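PDB 3DZM: hypothetical conserved protein from Thermus thermophilus, which is of unknown function but forms a beta-barrel in the outer membrane, where it is a major protein, and binds calcium. Local coordinates for residues F19-A31 against G41-A53. Numbering follows the deposited sequence.
Sequences FYGGFGGQLAVVA and GVRLGVGFATSDA. With CA (calcium ion), chain D; C8E ((hydroxyethyloxy)tri(ethyloxy)octane), chain E.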
# COMPACT_ATOMS: atom_id res chain seq x y z
N PHE A 19 -0.69 9.83 -0.40
CA PHE A 19 0.52 9.03 -0.60
C PHE A 19 0.56 7.76 0.29
O PHE A 19 0.28 7.81 1.49
CB PHE A 19 1.77 9.91 -0.50
CG PHE A 19 3.06 9.17 -0.70
CD1 PHE A 19 3.77 9.30 -1.90
CD2 PHE A 19 3.60 8.36 0.32
CE1 PHE A 19 4.97 8.63 -2.09
CE2 PHE A 19 4.80 7.69 0.13
CZ PHE A 19 5.48 7.82 -1.07
N TYR A 20 0.81 6.62 -0.36
CA TYR A 20 1.06 5.36 0.30
C TYR A 20 2.15 4.61 -0.44
O TYR A 20 1.92 3.54 -0.96
CB TYR A 20 -0.17 4.49 0.38
CG TYR A 20 -0.03 3.35 1.36
CD1 TYR A 20 -0.18 3.58 2.73
CD2 TYR A 20 0.33 2.07 0.94
CE1 TYR A 20 -0.02 2.56 3.65
CE2 TYR A 20 0.48 1.03 1.86
CZ TYR A 20 0.30 1.29 3.21
OH TYR A 20 0.46 0.29 4.14
N GLY A 21 3.34 5.17 -0.47
CA GLY A 21 4.40 4.59 -1.26
C GLY A 21 4.23 4.83 -2.74
O GLY A 21 4.86 4.17 -3.57
N GLY A 22 3.37 5.79 -3.07
CA GLY A 22 2.91 6.00 -4.42
C GLY A 22 1.60 6.69 -4.29
O GLY A 22 1.04 6.68 -3.21
N PHE A 23 1.11 7.33 -5.36
CA PHE A 23 -0.23 7.93 -5.31
C PHE A 23 -1.33 6.86 -5.42
O PHE A 23 -1.15 5.79 -6.02
CB PHE A 23 -0.42 9.00 -6.36
CG PHE A 23 -1.68 9.82 -6.16
CD1 PHE A 23 -1.69 10.92 -5.29
CD2 PHE A 23 -2.86 9.49 -6.84
CE1 PHE A 23 -2.85 11.69 -5.10
CE2 PHE A 23 -4.02 10.24 -6.65
CZ PHE A 23 -4.02 11.34 -5.78
N GLY A 24 -2.47 7.15 -4.81
CA GLY A 24 -3.57 6.20 -4.81
C GLY A 24 -4.64 6.75 -3.90
O GLY A 24 -4.71 7.96 -3.71
N GLY A 25 -5.46 5.87 -3.34
CA GLY A 25 -6.48 6.32 -2.42
C GLY A 25 -6.88 5.22 -1.48
O GLY A 25 -6.31 4.11 -1.56
N GLN A 26 -7.81 5.54 -0.57
CA GLN A 26 -8.44 4.48 0.22
C GLN A 26 -9.92 4.70 0.49
O GLN A 26 -10.39 5.83 0.56
CB GLN A 26 -7.68 4.17 1.51
CG GLN A 26 -7.96 5.09 2.62
CD GLN A 26 -8.25 4.38 3.94
OE1 GLN A 26 -7.76 3.26 4.22
NE2 GLN A 26 -9.06 5.05 4.77
N LEU A 27 -10.63 3.60 0.65
CA LEU A 27 -12.01 3.56 1.12
C LEU A 27 -12.07 2.81 2.44
O LEU A 27 -11.41 1.78 2.62
CB LEU A 27 -12.87 2.85 0.09
CG LEU A 27 -13.42 3.81 -0.95
CD1 LEU A 27 -13.61 3.11 -2.27
CD2 LEU A 27 -14.70 4.36 -0.42
N ALA A 28 -12.84 3.32 3.38
CA ALA A 28 -12.91 2.69 4.69
C ALA A 28 -14.28 2.86 5.30
O ALA A 28 -15.04 3.76 4.91
CB ALA A 28 -11.80 3.22 5.65
N VAL A 29 -14.60 1.96 6.23
CA VAL A 29 -15.75 2.12 7.10
C VAL A 29 -15.19 2.30 8.50
O VAL A 29 -14.27 1.60 8.90
CB VAL A 29 -16.75 0.93 6.99
CG1 VAL A 29 -16.06 -0.43 7.24
CG2 VAL A 29 -17.92 1.12 7.96
N VAL A 30 -15.72 3.29 9.21
CA VAL A 30 -15.34 3.58 10.59
C VAL A 30 -16.53 3.39 11.51
O VAL A 30 -17.64 3.75 11.17
CB VAL A 30 -14.99 5.04 10.77
CG1 VAL A 30 -14.36 5.26 12.13
CG2 VAL A 30 -14.09 5.52 9.64
N ALA A 31 -16.29 2.87 12.70
CA ALA A 31 -17.34 2.76 13.69
C ALA A 31 -16.80 3.40 14.94
O ALA A 31 -15.71 3.09 15.38
CB ALA A 31 -17.65 1.31 13.92
N GLY A 41 -12.70 3.47 18.64
CA GLY A 41 -13.07 3.57 17.25
C GLY A 41 -12.39 2.43 16.54
O GLY A 41 -11.34 2.00 16.96
N VAL A 42 -13.02 1.93 15.49
CA VAL A 42 -12.45 0.89 14.63
C VAL A 42 -12.62 1.34 13.18
O VAL A 42 -13.65 1.88 12.82
CB VAL A 42 -13.12 -0.44 14.90
CG1 VAL A 42 -12.76 -1.43 13.86
CG2 VAL A 42 -12.67 -0.94 16.25
N ARG A 43 -11.56 1.18 12.38
CA ARG A 43 -11.62 1.51 10.96
C ARG A 43 -11.15 0.30 10.14
O ARG A 43 -10.07 -0.23 10.42
CB ARG A 43 -10.79 2.76 10.64
CG ARG A 43 -10.78 3.09 9.16
CD ARG A 43 -10.10 4.38 8.82
NE ARG A 43 -8.75 4.38 9.32
CZ ARG A 43 -7.88 5.35 9.06
NH1 ARG A 43 -8.26 6.35 8.30
NH2 ARG A 43 -6.66 5.31 9.58
N LEU A 44 -11.96 -0.16 9.18
CA LEU A 44 -11.50 -1.13 8.17
C LEU A 44 -11.41 -0.41 6.86
O LEU A 44 -12.34 0.29 6.49
CB LEU A 44 -12.52 -2.23 7.92
CG LEU A 44 -12.66 -3.46 8.76
CD1 LEU A 44 -12.79 -3.03 10.18
CD2 LEU A 44 -13.93 -4.12 8.32
N GLY A 45 -10.32 -0.60 6.13
CA GLY A 45 -10.11 0.18 4.94
C GLY A 45 -9.37 -0.57 3.87
O GLY A 45 -8.63 -1.51 4.18
N VAL A 46 -9.57 -0.18 2.62
CA VAL A 46 -8.80 -0.76 1.54
C VAL A 46 -8.13 0.34 0.76
O VAL A 46 -8.73 1.39 0.54
CB VAL A 46 -9.64 -1.71 0.65
CG1 VAL A 46 -10.83 -1.00 0.10
CG2 VAL A 46 -8.80 -2.25 -0.44
N GLY A 47 -6.85 0.14 0.43
CA GLY A 47 -6.10 1.11 -0.34
C GLY A 47 -5.59 0.56 -1.67
O GLY A 47 -5.17 -0.60 -1.75
N PHE A 48 -5.67 1.38 -2.71
CA PHE A 48 -4.97 1.10 -3.96
C PHE A 48 -3.99 2.22 -4.18
O PHE A 48 -4.35 3.39 -3.98
CB PHE A 48 -5.93 1.09 -5.14
CG PHE A 48 -7.06 0.12 -4.99
CD1 PHE A 48 -6.93 -1.18 -5.47
CD2 PHE A 48 -8.26 0.50 -4.38
CE1 PHE A 48 -7.99 -2.10 -5.34
CE2 PHE A 48 -9.31 -0.42 -4.25
CZ PHE A 48 -9.17 -1.72 -4.73
N ALA A 49 -2.75 1.88 -4.59
CA ALA A 49 -1.78 2.93 -4.93
C ALA A 49 -0.87 2.40 -5.98
O ALA A 49 -0.64 1.20 -6.02
CB ALA A 49 -0.96 3.38 -3.70
N THR A 50 -0.32 3.30 -6.79
CA THR A 50 0.78 2.95 -7.68
C THR A 50 2.03 2.67 -6.87
O THR A 50 2.20 3.17 -5.76
CB THR A 50 1.20 4.10 -8.57
OG1 THR A 50 0.05 4.77 -9.06
CG2 THR A 50 2.02 3.59 -9.74
N SER A 51 2.94 1.92 -7.46
CA SER A 51 4.18 1.65 -6.79
C SER A 51 5.20 1.34 -7.84
O SER A 51 4.86 1.02 -8.95
CB SER A 51 4.03 0.49 -5.80
OG SER A 51 5.28 -0.15 -5.59
N ASP A 52 6.45 1.44 -7.46
CA ASP A 52 7.55 1.13 -8.34
C ASP A 52 7.92 -0.35 -8.10
O ASP A 52 7.96 -0.80 -6.98
CB ASP A 52 8.67 2.13 -8.01
CG ASP A 52 10.02 1.62 -8.35
OD1 ASP A 52 10.12 0.59 -9.03
OD2 ASP A 52 11.00 2.28 -7.93
N ALA A 53 8.15 -1.12 -9.16
CA ALA A 53 8.41 -2.54 -8.95
C ALA A 53 9.89 -2.98 -8.87
O ALA A 53 10.25 -3.75 -7.99
CB ALA A 53 7.62 -3.41 -9.95
CA CA D . 11.61 1.73 -11.24
C1 C8E E . 10.19 7.95 7.61
C2 C8E E . 10.19 6.43 7.80
C3 C8E E . 11.15 5.69 6.86
C4 C8E E . 12.33 5.04 7.61
C5 C8E E . 12.97 3.86 6.88
C6 C8E E . 14.31 4.15 6.18
C7 C8E E . 14.21 4.07 4.65
C8 C8E E . 12.86 3.50 4.22
O9 C8E E . 12.88 2.77 3.00
C10 C8E E . 12.65 1.38 3.21
C11 C8E E . 12.08 0.68 1.98
O12 C8E E . 10.67 0.61 2.05
C13 C8E E . 10.07 0.39 0.78
C14 C8E E . 8.67 0.99 0.68
O15 C8E E . 8.60 1.87 -0.43
C16 C8E E . 7.42 2.64 -0.46
C17 C8E E . 6.23 1.77 -0.86
O18 C8E E . 6.01 1.80 -2.27
C19 C8E E . 6.87 0.92 -2.96
C20 C8E E . 6.62 -0.48 -2.42
O21 C8E E . 5.57 -1.09 -3.11
O HOH W 1 2.24 2.06 -3.25
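Val-29 and Leu-44 exchange two backbone hydrogen bonds in an antiparallel beta hairpin of an outer-membrane barrel, its strands 23-31 and 41-50 running at 175°. Similar pairs form at Gly-25 with Phe-48, Leu-27 with Val-46 and Ala-31 with Val-42, and Thr-50 N gives a further bond to Phe-23 O. Between them come close non-hydrogen-bonded pairs, such as Gly-24 with Ala-49, CA to CA 3.7 Å; a side chain on Gly-24 would clash with the facing strand.

Leu-27, Val-29, Leu-44, Val-46 and Phe-48 share the apolar face, as suits the outer, lipid-facing wall of such a barrel. Val-29 and Leu-44 lie side by side there, CG1 to CB 4.0 Å.

The other face, where small and apolar residues mix with Gln-26 and Arg-43, probably lines the interior. Arg-43 extends with CG anti to its N (chi1 177°), laying CG 3.7 Å from Ala-28 CB before bending at chi3; its guanidinium forms salt bridges with Glu-14, Asp-87 and Asp-156. A leucine here would probably leave these carboxylates without their shared cation. Gln-26 NE2 stands 3.8 Å from Arg-43 NH1 without bonding, both being donors, the amide and guanidinium planes 72° apart.

Beyond the strands, Asp-52 OD1 binds calcium with Leu-54, Asp-56 and Glu-77. Where strand 41-50 ends, one water donates to both Tyr-20 O and Thr-50 O, 2.7 Å from each.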